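Local atomic coordinates of Abbfa_003403 (Acinetobacter baumannii, PDB entry 4ZXH), a protein that is a four-domain nonribosomal peptide synthetase that probably activates an amino-acid substrate, joins it to a carrier-bound partner and releases the peptide product through its thioesterase domain. Residues D464-F468 / Q793-L797; C758-V762 / S773-I777; K781-L785 / R860-H864; V804-M809 / C854-D858; L819-Y823 / G844-R848. One frame throughout, in Å; residues are numbered along the deposited sequence.

Contact 1: residues D464-F468 / Q793-L797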
# COMPACT_ATOMS: atom_id res chain seq x y z
N ASP A 464 -25.28 -30.92 0.06
CA ASP A 464 -26.59 -30.74 -0.55
C ASP A 464 -26.55 -29.77 -1.72
O ASP A 464 -27.39 -28.88 -1.82
CB ASP A 464 -27.62 -30.25 0.48
CG ASP A 464 -28.07 -31.35 1.43
OD1 ASP A 464 -27.84 -32.54 1.14
OD2 ASP A 464 -28.69 -31.02 2.47
N GLY A 465 -25.58 -29.95 -2.61
CA GLY A 465 -25.46 -29.11 -3.80
C GLY A 465 -25.43 -27.61 -3.52
O GLY A 465 -26.06 -26.84 -4.25
N ILE A 466 -24.73 -27.21 -2.47
CA ILE A 466 -24.47 -25.80 -2.17
C ILE A 466 -23.21 -25.65 -1.32
O ILE A 466 -22.82 -26.57 -0.60
CB ILE A 466 -25.65 -25.13 -1.44
CG1 ILE A 466 -25.64 -23.62 -1.71
CG2 ILE A 466 -25.60 -25.40 0.06
CD1 ILE A 466 -26.97 -22.98 -1.54
N GLN A 467 -22.57 -24.49 -1.41
CA GLN A 467 -21.30 -24.24 -0.76
C GLN A 467 -21.41 -24.03 0.75
O GLN A 467 -20.53 -24.47 1.50
CB GLN A 467 -20.62 -23.04 -1.40
CG GLN A 467 -19.91 -23.38 -2.70
CD GLN A 467 -20.09 -22.31 -3.77
OE1 GLN A 467 -21.18 -21.74 -3.92
NE2 GLN A 467 -19.02 -22.03 -4.51
N PHE A 468 -22.46 -23.36 1.19
CA PHE A 468 -22.77 -23.19 2.62
C PHE A 468 -24.27 -23.21 2.79
O PHE A 468 -25.00 -22.82 1.89
CB PHE A 468 -22.15 -21.90 3.16
CG PHE A 468 -20.66 -21.94 3.25
CD1 PHE A 468 -20.03 -22.62 4.28
CD2 PHE A 468 -19.88 -21.38 2.25
CE1 PHE A 468 -18.63 -22.70 4.35
CE2 PHE A 468 -18.48 -21.45 2.31
CZ PHE A 468 -17.86 -22.11 3.37
N GLN A 793 -31.13 -18.88 -4.27
CA GLN A 793 -29.88 -19.57 -3.96
C GLN A 793 -28.72 -18.83 -4.59
O GLN A 793 -28.81 -18.35 -5.73
CB GLN A 793 -29.92 -21.02 -4.42
CG GLN A 793 -31.13 -21.80 -3.90
CD GLN A 793 -32.32 -21.70 -4.83
OE1 GLN A 793 -32.20 -21.92 -6.04
NE2 GLN A 793 -33.48 -21.32 -4.27
N LEU A 794 -27.63 -18.72 -3.83
CA LEU A 794 -26.44 -18.06 -4.32
C LEU A 794 -25.35 -19.10 -4.54
O LEU A 794 -25.14 -19.97 -3.70
CB LEU A 794 -25.98 -16.99 -3.33
CG LEU A 794 -27.08 -16.02 -2.91
CD1 LEU A 794 -26.51 -14.90 -2.06
CD2 LEU A 794 -27.78 -15.46 -4.12
N TYR A 795 -24.68 -19.01 -5.68
CA TYR A 795 -23.61 -19.93 -6.05
C TYR A 795 -22.41 -19.14 -6.55
O TYR A 795 -22.57 -18.14 -7.26
CB TYR A 795 -24.07 -20.92 -7.13
CG TYR A 795 -25.33 -21.70 -6.83
CD1 TYR A 795 -25.31 -22.85 -6.04
CD2 TYR A 795 -26.55 -21.32 -7.38
CE1 TYR A 795 -26.48 -23.58 -5.78
CE2 TYR A 795 -27.72 -22.04 -7.13
CZ TYR A 795 -27.68 -23.16 -6.33
OH TYR A 795 -28.86 -23.85 -6.09
N VAL A 796 -21.19 -19.56 -6.18
CA VAL A 796 -19.99 -18.90 -6.70
C VAL A 796 -19.22 -19.85 -7.60
O VAL A 796 -18.68 -20.85 -7.13
CB VAL A 796 -19.08 -18.39 -5.56
CG1 VAL A 796 -17.91 -17.60 -6.12
CG2 VAL A 796 -19.87 -17.53 -4.59
N LEU A 797 -19.16 -19.53 -8.89
CA LEU A 797 -18.60 -20.44 -9.89
C LEU A 797 -17.33 -19.93 -10.57
O LEU A 797 -17.08 -18.72 -10.64
CB LEU A 797 -19.65 -20.74 -10.94
CG LEU A 797 -20.98 -21.25 -10.39
CD1 LEU A 797 -21.90 -21.65 -11.52
CD2 LEU A 797 -20.78 -22.42 -9.43
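Two hydrogen bonds join the carboxamide of Gln467 to the backbone of a single residue, Val796. Gln467 OE1 accepts from Val796 N at 3.1 Å in a nearly straight bond (N-H...O 167°), and the donor lies in the carbonyl plane on a lone pair. Gln467 NE2 gives to Val796 O at 2.9 Å, again on a lone pair but more bent at 146°. The bend of the Gln467 chain at its second torsion (chi2 139°) presents OE1 and NE2 together to the N-H and C=O of one residue on the strand's edge, and the pair of bonds should fix the amide's rotation and identify which end is oxygen. Val796 O also takes the backbone N-H of Val804, which makes it a doubly used acceptor.

The remaining contacts are apolar or weakly polar. The tyrosine ring of Tyr795 meets the loop through CE1: Gly465 O lies at the ring edge, in its plane, 3.6 Å from Tyr795 CE1. Ile466 crosses the tyrosine side chain at about a right angle, with Ile466 CG1 4.2 Å from Tyr795 CE1. Ile466 CD1 stands 4.1 Å from Leu794 O.

Residues 464-468 belong to the connection between helices 428-447 and 483-494, and here they edge strand 792-797, which pairs with strand 809-816. A linker laid on a strand of a curled antiparallel sheet fits the small beta subdomain of adenylation enzymes.

Contact 2: residues C758-V762 / S773-I777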
# COMPACT_ATOMS: atom_id res chain seq x y z
N CYS A 758 -31.65 1.28 12.06
CA CYS A 758 -31.38 -0.02 11.46
C CYS A 758 -30.90 0.17 10.01
O CYS A 758 -31.51 0.92 9.24
CB CYS A 758 -32.64 -0.90 11.50
SG CYS A 758 -32.45 -2.59 10.84
N LEU A 759 -29.81 -0.49 9.64
CA LEU A 759 -29.26 -0.37 8.30
C LEU A 759 -29.23 -1.72 7.58
O LEU A 759 -28.66 -2.69 8.09
CB LEU A 759 -27.85 0.23 8.36
CG LEU A 759 -27.12 0.52 7.05
CD1 LEU A 759 -27.94 1.43 6.13
CD2 LEU A 759 -25.77 1.16 7.34
N TRP A 760 -29.85 -1.80 6.40
CA TRP A 760 -29.71 -2.98 5.55
C TRP A 760 -28.84 -2.67 4.34
O TRP A 760 -29.10 -1.71 3.61
CB TRP A 760 -31.07 -3.48 5.08
CG TRP A 760 -31.93 -4.01 6.18
CD1 TRP A 760 -32.85 -3.31 6.91
CD2 TRP A 760 -31.97 -5.35 6.66
NE1 TRP A 760 -33.45 -4.14 7.83
CE2 TRP A 760 -32.92 -5.40 7.70
CE3 TRP A 760 -31.28 -6.52 6.33
CZ2 TRP A 760 -33.20 -6.57 8.41
CZ3 TRP A 760 -31.56 -7.68 7.03
CH2 TRP A 760 -32.51 -7.70 8.06
N ASN A 761 -27.78 -3.46 4.13
CA ASN A 761 -27.10 -3.44 2.84
C ASN A 761 -27.73 -4.52 1.98
O ASN A 761 -27.85 -5.66 2.39
CB ASN A 761 -25.60 -3.67 2.97
CG ASN A 761 -24.89 -3.65 1.62
OD1 ASN A 761 -25.20 -2.84 0.75
ND2 ASN A 761 -23.94 -4.58 1.44
N VAL A 762 -28.14 -4.14 0.79
CA VAL A 762 -29.07 -4.96 0.05
C VAL A 762 -28.64 -5.01 -1.44
O VAL A 762 -28.11 -4.03 -1.98
CB VAL A 762 -30.51 -4.44 0.28
CG1 VAL A 762 -30.77 -3.17 -0.51
CG2 VAL A 762 -31.53 -5.49 -0.03
N SER A 773 -30.23 -10.57 -2.07
CA SER A 773 -29.65 -10.81 -0.76
C SER A 773 -29.71 -9.54 0.08
O SER A 773 -29.92 -8.44 -0.46
CB SER A 773 -28.21 -11.32 -0.86
OG SER A 773 -27.35 -10.33 -1.36
N ALA A 774 -29.52 -9.70 1.38
CA ALA A 774 -29.72 -8.61 2.33
C ALA A 774 -28.94 -8.84 3.63
O ALA A 774 -29.06 -9.88 4.26
CB ALA A 774 -31.19 -8.44 2.61
N ALA A 775 -28.16 -7.84 4.01
CA ALA A 775 -27.31 -7.88 5.19
C ALA A 775 -27.73 -6.85 6.25
O ALA A 775 -27.76 -5.65 5.97
CB ALA A 775 -25.85 -7.64 4.77
N ARG A 776 -28.06 -7.30 7.46
CA ARG A 776 -28.25 -6.36 8.57
C ARG A 776 -26.87 -5.90 9.04
O ARG A 776 -26.14 -6.65 9.71
CB ARG A 776 -29.05 -6.98 9.73
CG ARG A 776 -29.46 -5.97 10.82
CD ARG A 776 -30.00 -6.64 12.09
NE ARG A 776 -31.24 -7.38 11.86
CZ ARG A 776 -32.47 -6.88 12.05
NH1 ARG A 776 -32.63 -5.63 12.48
NH2 ARG A 776 -33.54 -7.63 11.80
N ILE A 777 -26.51 -4.68 8.68
CA ILE A 777 -25.23 -4.09 9.05
C ILE A 777 -25.25 -3.55 10.48
O ILE A 777 -26.05 -2.66 10.80
CB ILE A 777 -24.83 -2.95 8.10
CG1 ILE A 777 -24.78 -3.44 6.65
CG2 ILE A 777 -23.51 -2.33 8.54
CD1 ILE A 777 -23.96 -4.71 6.45
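Asn761 O takes the N-H of Ala775 at 2.7 Å (N-H...O 169°), with the CA of Ala774 a second, weaker neighbour at 3.5 Å from Asn761 O. It anchors a beta hairpin in which strands 756-763 and 773-777 run antiparallel, their short segments at 149°, near one end of the mixed adenylation-domain sheet. The return bond, Asn761 N to Ala775 O at 2.9 Å, completes a hydrogen-bonded pair. On either side of it, Trp760 with Arg776 and Val762 with Ala774 form non-hydrogen-bonded pairs.

Those two pairs share one face of the sheet. Arg776 CB sits over the six-membered ring of Trp760, 4.0 Å from its centroid, in a CH-pi contact. Farther out, the chain bends at its third torsion, which turns a guanidinium face to Trp760 CZ2, its plane 56° from the indole. Ala774 CB packs against Trp760 CE3 and touches Val762 CG2 at 4.0 Å. Helix 641-655 covers this face through Arg654 and Leu655. On the other face, Asn761 ND2 bonds to Asp784 O in the loop that follows; Ser773 OG bonds to Leu785 O.

At the end of the arginine, Arg776 NH1 lies 3.5 Å from Cys758 SG, and across the opposite face Ile777 CG1 rests 3.8 Å from Asn761 CB.

Contact 3: residues K781-L785 / R860-H864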
# COMPACT_ATOMS: atom_id res chain seq x y z
N LYS A 781 -17.07 -2.52 10.18
CA LYS A 781 -15.91 -3.33 9.87
C LYS A 781 -16.31 -4.66 9.20
O LYS A 781 -15.46 -5.38 8.67
CB LYS A 781 -15.08 -3.58 11.13
N TYR A 782 -17.61 -4.96 9.21
CA TYR A 782 -18.10 -6.25 8.73
C TYR A 782 -19.25 -6.11 7.71
O TYR A 782 -20.43 -6.21 8.05
CB TYR A 782 -18.52 -7.11 9.92
CG TYR A 782 -17.34 -7.44 10.84
CD1 TYR A 782 -16.55 -8.55 10.61
CD2 TYR A 782 -17.02 -6.61 11.91
CE1 TYR A 782 -15.47 -8.85 11.43
CE2 TYR A 782 -15.94 -6.90 12.74
CZ TYR A 782 -15.16 -8.02 12.50
OH TYR A 782 -14.08 -8.32 13.33
N ILE A 783 -18.86 -5.86 6.46
CA ILE A 783 -19.80 -5.62 5.37
C ILE A 783 -19.70 -6.71 4.30
O ILE A 783 -18.62 -7.01 3.80
CB ILE A 783 -19.56 -4.25 4.72
CG1 ILE A 783 -19.67 -3.14 5.76
CG2 ILE A 783 -20.53 -4.01 3.59
CD1 ILE A 783 -19.22 -1.80 5.25
N ASP A 784 -20.85 -7.29 3.95
CA ASP A 784 -20.92 -8.36 2.95
C ASP A 784 -22.28 -8.31 2.27
O ASP A 784 -23.12 -7.48 2.64
CB ASP A 784 -20.69 -9.75 3.59
CG ASP A 784 -21.57 -10.00 4.81
OD1 ASP A 784 -21.53 -9.20 5.78
OD2 ASP A 784 -22.36 -10.97 4.79
N LEU A 785 -22.51 -9.20 1.30
CA LEU A 785 -23.78 -9.26 0.57
C LEU A 785 -24.90 -9.84 1.43
O LEU A 785 -26.06 -9.80 1.04
CB LEU A 785 -23.62 -10.06 -0.71
CG LEU A 785 -22.61 -9.49 -1.70
CD1 LEU A 785 -22.43 -10.40 -2.91
CD2 LEU A 785 -23.04 -8.12 -2.14
N ARG A 860 -19.50 -16.04 4.18
CA ARG A 860 -20.03 -14.77 3.71
C ARG A 860 -19.65 -14.56 2.25
O ARG A 860 -18.68 -15.13 1.77
CB ARG A 860 -19.49 -13.61 4.54
CG ARG A 860 -19.98 -13.55 5.98
CD ARG A 860 -19.43 -12.31 6.68
NE ARG A 860 -17.98 -12.19 6.51
CZ ARG A 860 -17.35 -11.07 6.16
NH1 ARG A 860 -18.05 -9.95 5.95
NH2 ARG A 860 -16.03 -11.05 6.03
N LEU A 861 -20.43 -13.74 1.56
CA LEU A 861 -20.08 -13.33 0.21
C LEU A 861 -19.69 -11.86 0.20
O LEU A 861 -20.45 -11.03 0.67
CB LEU A 861 -21.26 -13.54 -0.75
CG LEU A 861 -21.81 -14.95 -0.86
CD1 LEU A 861 -22.92 -14.92 -1.88
CD2 LEU A 861 -20.70 -15.89 -1.28
N THR A 862 -18.53 -11.54 -0.34
CA THR A 862 -18.21 -10.13 -0.52
C THR A 862 -18.08 -9.84 -2.01
O THR A 862 -17.78 -10.74 -2.81
CB THR A 862 -16.92 -9.71 0.24
OG1 THR A 862 -15.77 -10.41 -0.26
CG2 THR A 862 -17.07 -10.00 1.71
N HIS A 863 -18.33 -8.58 -2.35
CA HIS A 863 -18.51 -8.15 -3.73
C HIS A 863 -17.29 -7.37 -4.18
O HIS A 863 -16.72 -6.61 -3.41
CB HIS A 863 -19.76 -7.30 -3.82
CG HIS A 863 -20.25 -7.09 -5.20
ND1 HIS A 863 -19.68 -6.19 -6.07
CD2 HIS A 863 -21.30 -7.64 -5.87
CE1 HIS A 863 -20.34 -6.20 -7.21
NE2 HIS A 863 -21.32 -7.08 -7.12
N HIS A 864 -16.87 -7.59 -5.42
CA HIS A 864 -15.63 -7.03 -5.93
C HIS A 864 -15.85 -6.67 -7.39
O HIS A 864 -14.91 -6.65 -8.21
CB HIS A 864 -14.49 -8.03 -5.77
CG HIS A 864 -14.27 -8.46 -4.35
ND1 HIS A 864 -13.31 -7.90 -3.53
CD2 HIS A 864 -14.91 -9.39 -3.59
CE1 HIS A 864 -13.35 -8.47 -2.34
NE2 HIS A 864 -14.32 -9.38 -2.35
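The loop around Asp784 and Leu785 comes against strand 861-863 at a steep angle, the touching parts running 72° apart. The two backbones therefore share one bond and not a strand pairing: Leu785 N gives to Leu861 O at 2.8 Å, straight (179°) and nearly along the C=O axis.

Asp784 and Arg860 form a long salt bridge, Asp784 OD1 to Arg860 NH1 at 3.6 Å. OD1 comes to the guanidinium edge in its plane. With the carboxyl group set between its own backbone N and carbonyl carbon (chi1 51°), the acid also lies beside the arginine's aliphatic chain, Arg860 CG 3.7 Å from Asp784 OD2. Each charge has another partner: Arg860 NE pairs with Asp858 OD2, and Asp784 OD2 bonds to Gly786 N.

Leu785 divides its branches between two residues. Leu785 CD1 meets Leu861 CB at 4.0 Å, the two leucines lying crosswise, and Leu785 CD2 reaches His863 CB at 3.8 Å.

Strand 861-863 borders strand 846-855 in the antiparallel sheet, whereas residues 781-785 follow the 756-777 hairpin of the mixed sheet. The contact thus joins the beta subdomain to an alpha/beta subdomain, an arrangement characteristic of the adenylation-domain core.

Contact 4: residues V804-M809 / C854-D858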
# COMPACT_ATOMS: atom_id res chain seq x y z
N VAL A 804 -16.57 -23.06 -6.51
CA VAL A 804 -15.21 -22.71 -6.09
C VAL A 804 -14.92 -23.16 -4.65
O VAL A 804 -15.83 -23.35 -3.85
CB VAL A 804 -14.96 -21.19 -6.20
CG1 VAL A 804 -15.15 -20.74 -7.63
CG2 VAL A 804 -15.87 -20.42 -5.26
N PRO A 805 -13.63 -23.36 -4.32
CA PRO A 805 -13.30 -23.65 -2.92
C PRO A 805 -13.50 -22.40 -2.08
O PRO A 805 -13.52 -21.31 -2.64
CB PRO A 805 -11.82 -24.05 -2.97
CG PRO A 805 -11.48 -24.19 -4.43
CD PRO A 805 -12.44 -23.36 -5.19
N PRO A 806 -13.65 -22.54 -0.76
CA PRO A 806 -13.74 -21.32 0.05
C PRO A 806 -12.48 -20.45 -0.09
O PRO A 806 -11.41 -20.98 -0.40
CB PRO A 806 -13.89 -21.85 1.48
CG PRO A 806 -14.42 -23.26 1.31
CD PRO A 806 -13.80 -23.77 0.05
N GLY A 807 -12.63 -19.14 0.08
CA GLY A 807 -11.51 -18.21 0.00
C GLY A 807 -11.16 -17.78 -1.41
O GLY A 807 -10.25 -16.97 -1.61
N VAL A 808 -11.89 -18.30 -2.39
CA VAL A 808 -11.58 -18.13 -3.80
C VAL A 808 -12.60 -17.20 -4.49
O VAL A 808 -13.74 -17.08 -4.05
CB VAL A 808 -11.53 -19.52 -4.50
CG1 VAL A 808 -11.24 -19.41 -6.00
CG2 VAL A 808 -10.51 -20.41 -3.82
N MET A 809 -12.19 -16.53 -5.57
CA MET A 809 -13.13 -15.65 -6.27
C MET A 809 -13.71 -16.26 -7.53
O MET A 809 -13.07 -17.09 -8.20
CB MET A 809 -12.46 -14.31 -6.58
CG MET A 809 -11.96 -13.64 -5.32
SD MET A 809 -12.17 -11.87 -5.32
CE MET A 809 -13.88 -11.76 -5.82
N CYS A 854 -16.39 -13.06 -3.84
CA CYS A 854 -15.49 -13.97 -3.14
C CYS A 854 -16.26 -14.83 -2.12
O CYS A 854 -17.03 -14.32 -1.31
CB CYS A 854 -14.36 -13.20 -2.43
SG CYS A 854 -12.99 -14.30 -1.81
N LEU A 855 -16.05 -16.14 -2.20
CA LEU A 855 -16.60 -17.05 -1.22
C LEU A 855 -15.65 -17.08 -0.05
O LEU A 855 -14.61 -17.73 -0.10
CB LEU A 855 -16.79 -18.45 -1.81
CG LEU A 855 -17.27 -19.57 -0.88
CD1 LEU A 855 -18.71 -19.33 -0.43
CD2 LEU A 855 -17.12 -20.92 -1.56
N ARG A 856 -15.99 -16.34 1.00
CA ARG A 856 -15.13 -16.27 2.17
C ARG A 856 -15.14 -17.59 2.92
O ARG A 856 -16.09 -18.37 2.82
CB ARG A 856 -15.57 -15.12 3.08
CG ARG A 856 -15.43 -13.76 2.42
CD ARG A 856 -14.01 -13.55 1.92
NE ARG A 856 -13.74 -12.19 1.46
CZ ARG A 856 -12.51 -11.75 1.18
NH1 ARG A 856 -11.47 -12.56 1.32
NH2 ARG A 856 -12.33 -10.51 0.77
N THR A 857 -14.06 -17.84 3.65
CA THR A 857 -13.94 -19.00 4.52
C THR A 857 -15.05 -18.94 5.58
O THR A 857 -15.54 -19.95 6.07
CB THR A 857 -12.54 -19.06 5.18
OG1 THR A 857 -12.32 -17.89 5.98
CG2 THR A 857 -11.46 -19.14 4.10
N ASP A 858 -15.43 -17.71 5.90
CA ASP A 858 -16.52 -17.41 6.81
C ASP A 858 -17.85 -18.06 6.38
O ASP A 858 -18.61 -18.55 7.21
CB ASP A 858 -16.68 -15.89 6.89
CG ASP A 858 -17.32 -15.44 8.18
OD1 ASP A 858 -17.93 -16.28 8.87
OD2 ASP A 858 -17.21 -14.24 8.50
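Leu855 stands opposite two successive residues, Gly807 and Val808, which makes the place a G1 beta bulge: two neighbours in one chain occupy the space across from a single residue of the other. It coincides with a type II turn from Pro805 to Val808, in which Pro806 and Gly807 take the middle positions. Gly807 has a positive phi (84°), as such a bulge generally has at its first residue. The closing bond, Val808 N to Pro805 O, is weak at 3.4 Å. Across the bulge Leu855 N gives to Val808 O at 3.1 Å (158°). Gly807 N also points at Leu855 O, but that distance is too short to be trusted at this resolution.

One residue further, Met809 and Cys854 form an antiparallel non-hydrogen-bonded pair. The methionine chain folds back at its last torsions (chi3 49°), bringing Met809 CE to 3.5 Å from Cys854 N, while Met809 CG touches Cys854 SG at 3.7 Å. At the other end, Leu855 CD2 packs against Val804 CG2 at 3.9 Å, the two side chains lying alongside and running opposite ways. The same Leu855 CD2 lies 3.6 Å from Val804 O, and Pro806 CB rests on Thr857 CA at 4.2 Å.

The turn leads into strand 809-816 and its partner residues end strand 846-855. Helix 428-447, of the condensation region, lies over the turn and Thr857, with Asn433 ND2 bonded to Pro806 O. Tyr462 OH hydrogen-bonds to Val804 O, and strand 861-863 lines the far side of Cys854 and Leu855.

Contact 5: residues L819-Y823 / G844-R848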
# COMPACT_ATOMS: atom_id res chain seq x y z
N LEU A 819 -36.15 -15.23 -10.49
CA LEU A 819 -35.69 -15.09 -11.87
C LEU A 819 -36.70 -14.43 -12.79
O LEU A 819 -37.89 -14.68 -12.71
CB LEU A 819 -35.28 -16.44 -12.44
CG LEU A 819 -33.76 -16.58 -12.43
CD1 LEU A 819 -33.24 -16.68 -11.01
CD2 LEU A 819 -33.31 -17.77 -13.26
N ALA A 820 -36.20 -13.58 -13.68
CA ALA A 820 -37.02 -13.00 -14.74
C ALA A 820 -37.55 -14.07 -15.67
O ALA A 820 -36.99 -15.17 -15.74
CB ALA A 820 -36.22 -11.99 -15.52
N VAL A 821 -38.62 -13.74 -16.38
CA VAL A 821 -39.15 -14.60 -17.43
C VAL A 821 -38.15 -14.70 -18.59
O VAL A 821 -37.74 -15.81 -18.99
CB VAL A 821 -40.49 -14.08 -17.96
CG1 VAL A 821 -40.96 -14.95 -19.13
CG2 VAL A 821 -41.52 -14.02 -16.84
N ASP A 822 -37.76 -13.53 -19.11
CA ASP A 822 -36.75 -13.43 -20.15
C ASP A 822 -36.33 -11.98 -20.41
O ASP A 822 -36.80 -11.06 -19.75
CB ASP A 822 -37.27 -14.06 -21.44
CG ASP A 822 -38.58 -13.47 -21.89
OD1 ASP A 822 -38.81 -12.28 -21.64
OD2 ASP A 822 -39.41 -14.22 -22.45
N TYR A 823 -35.43 -11.80 -21.37
CA TYR A 823 -35.19 -10.51 -21.99
C TYR A 823 -36.18 -10.34 -23.15
O TYR A 823 -36.30 -11.23 -24.01
CB TYR A 823 -33.75 -10.40 -22.51
CG TYR A 823 -32.68 -10.27 -21.44
CD1 TYR A 823 -32.68 -9.21 -20.55
CD2 TYR A 823 -31.65 -11.21 -21.34
CE1 TYR A 823 -31.69 -9.08 -19.58
CE2 TYR A 823 -30.66 -11.08 -20.37
CZ TYR A 823 -30.69 -10.02 -19.49
OH TYR A 823 -29.71 -9.89 -18.53
N GLY A 844 -31.96 -26.14 -10.68
CA GLY A 844 -32.90 -25.52 -11.59
C GLY A 844 -32.29 -24.42 -12.44
O GLY A 844 -31.08 -24.35 -12.62
N ARG A 845 -33.17 -23.58 -12.97
CA ARG A 845 -32.77 -22.46 -13.80
C ARG A 845 -31.98 -21.44 -12.96
O ARG A 845 -32.35 -21.15 -11.81
CB ARG A 845 -34.01 -21.82 -14.42
CG ARG A 845 -33.76 -20.87 -15.57
CD ARG A 845 -35.07 -20.63 -16.29
NE ARG A 845 -34.99 -19.66 -17.38
CZ ARG A 845 -35.51 -18.44 -17.32
NH1 ARG A 845 -36.15 -18.03 -16.22
NH2 ARG A 845 -35.40 -17.62 -18.37
N LEU A 846 -30.89 -20.92 -13.53
CA LEU A 846 -30.02 -19.97 -12.85
C LEU A 846 -29.70 -18.76 -13.71
O LEU A 846 -29.77 -18.82 -14.94
CB LEU A 846 -28.69 -20.62 -12.45
CG LEU A 846 -28.63 -21.93 -11.68
CD1 LEU A 846 -27.17 -22.33 -11.50
CD2 LEU A 846 -29.32 -21.76 -10.35
N TYR A 847 -29.33 -17.67 -13.05
CA TYR A 847 -28.99 -16.45 -13.75
C TYR A 847 -27.54 -16.07 -13.51
O TYR A 847 -27.05 -16.09 -12.38
CB TYR A 847 -29.89 -15.28 -13.32
CG TYR A 847 -29.37 -13.95 -13.83
CD1 TYR A 847 -29.43 -13.62 -15.19
CD2 TYR A 847 -28.79 -13.04 -12.96
CE1 TYR A 847 -28.92 -12.41 -15.66
CE2 TYR A 847 -28.29 -11.82 -13.42
CZ TYR A 847 -28.36 -11.52 -14.77
OH TYR A 847 -27.87 -10.32 -15.20
N ARG A 848 -26.87 -15.73 -14.60
CA ARG A 848 -25.45 -15.38 -14.60
C ARG A 848 -25.25 -13.86 -14.45
O ARG A 848 -25.57 -13.07 -15.36
CB ARG A 848 -24.84 -15.90 -15.90
CG ARG A 848 -23.42 -15.54 -16.12
CD ARG A 848 -22.90 -16.15 -17.40
NE ARG A 848 -21.45 -16.28 -17.31
CZ ARG A 848 -20.73 -17.05 -18.10
NH1 ARG A 848 -21.33 -17.74 -19.07
NH2 ARG A 848 -19.42 -17.12 -17.94
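Arg845 spans two successive backbone carbonyls with its guanidinium, tying the start of strand 846-855 of the antiparallel beta sheet to the residues that lead into the short, weakly bonded strand 822-823 of the neighbouring three-stranded sheet in the adenylation domain. Arg845 NH1 gives to Ala820 O at 3.0 Å, a straight bond (166°) with the carbonyl oxygen at the guanidinium edge, close to its plane, and the donor nearly on the line of the C=O bond. Arg845 NH2 gives to Val821 O, also at 3.0 Å, but the bond is weak at 134°. CG is trans to the backbone N and the chain stays extended as far as NE (chi3 176°), long enough for the guanidinium to reach the two carbonyls.

Beside the arginine, Leu819 forms the apolar part of the contact. Leu819 CD2 lies 3.9 Å from Arg845 CG and also touches the backbone, 3.8 Å from Arg845 O, while Leu819 CG stands 4.2 Å from Tyr847 CB. The two tyrosines are nearly perpendicular: Tyr823 OH approaches the edge of the Tyr847 ring and lies 3.8 Å from Tyr847 OH, too far for a bond between them.

A second shell surrounds these groups. Phe834 touches Leu819, Ala820 and Arg845, and its ring also meets that of Tyr847. Backbone bonds to Arg638 secure Val821 and Asp822 on strand 635-640, and Asp822 OD2 makes a salt bridge to Arg638 NH1. Helix 827-833 presents Thr830 to Tyr823 N, and the hydroxyl of the same tyrosine, Tyr823 OH, hydrogen-bonds to Glu767 OE2.

From the N terminus, residues 464-468 open contact 1, which closes more than 300 residues later at strand 792-797. Within that long loop, contact 2 closes the short hairpin 758-777, and contact 3 opens at 781-785. Contact 3 closes at 860-864, so contacts 1 and 3 cross, and they meet through Leu794 and Val796 against Leu861. Inside contact 3 lies contact 4, and inside contact 4 lies contact 5, both of which use strand 846-855 but whose centres are about 24 Å apart. Contacts 1, 3, 4 and 5 all reach the curled antiparallel sheet: contact 1 brings the linker to it, contact 3 the mixed sheet beside contact 2, and contact 5 the three-stranded sheet.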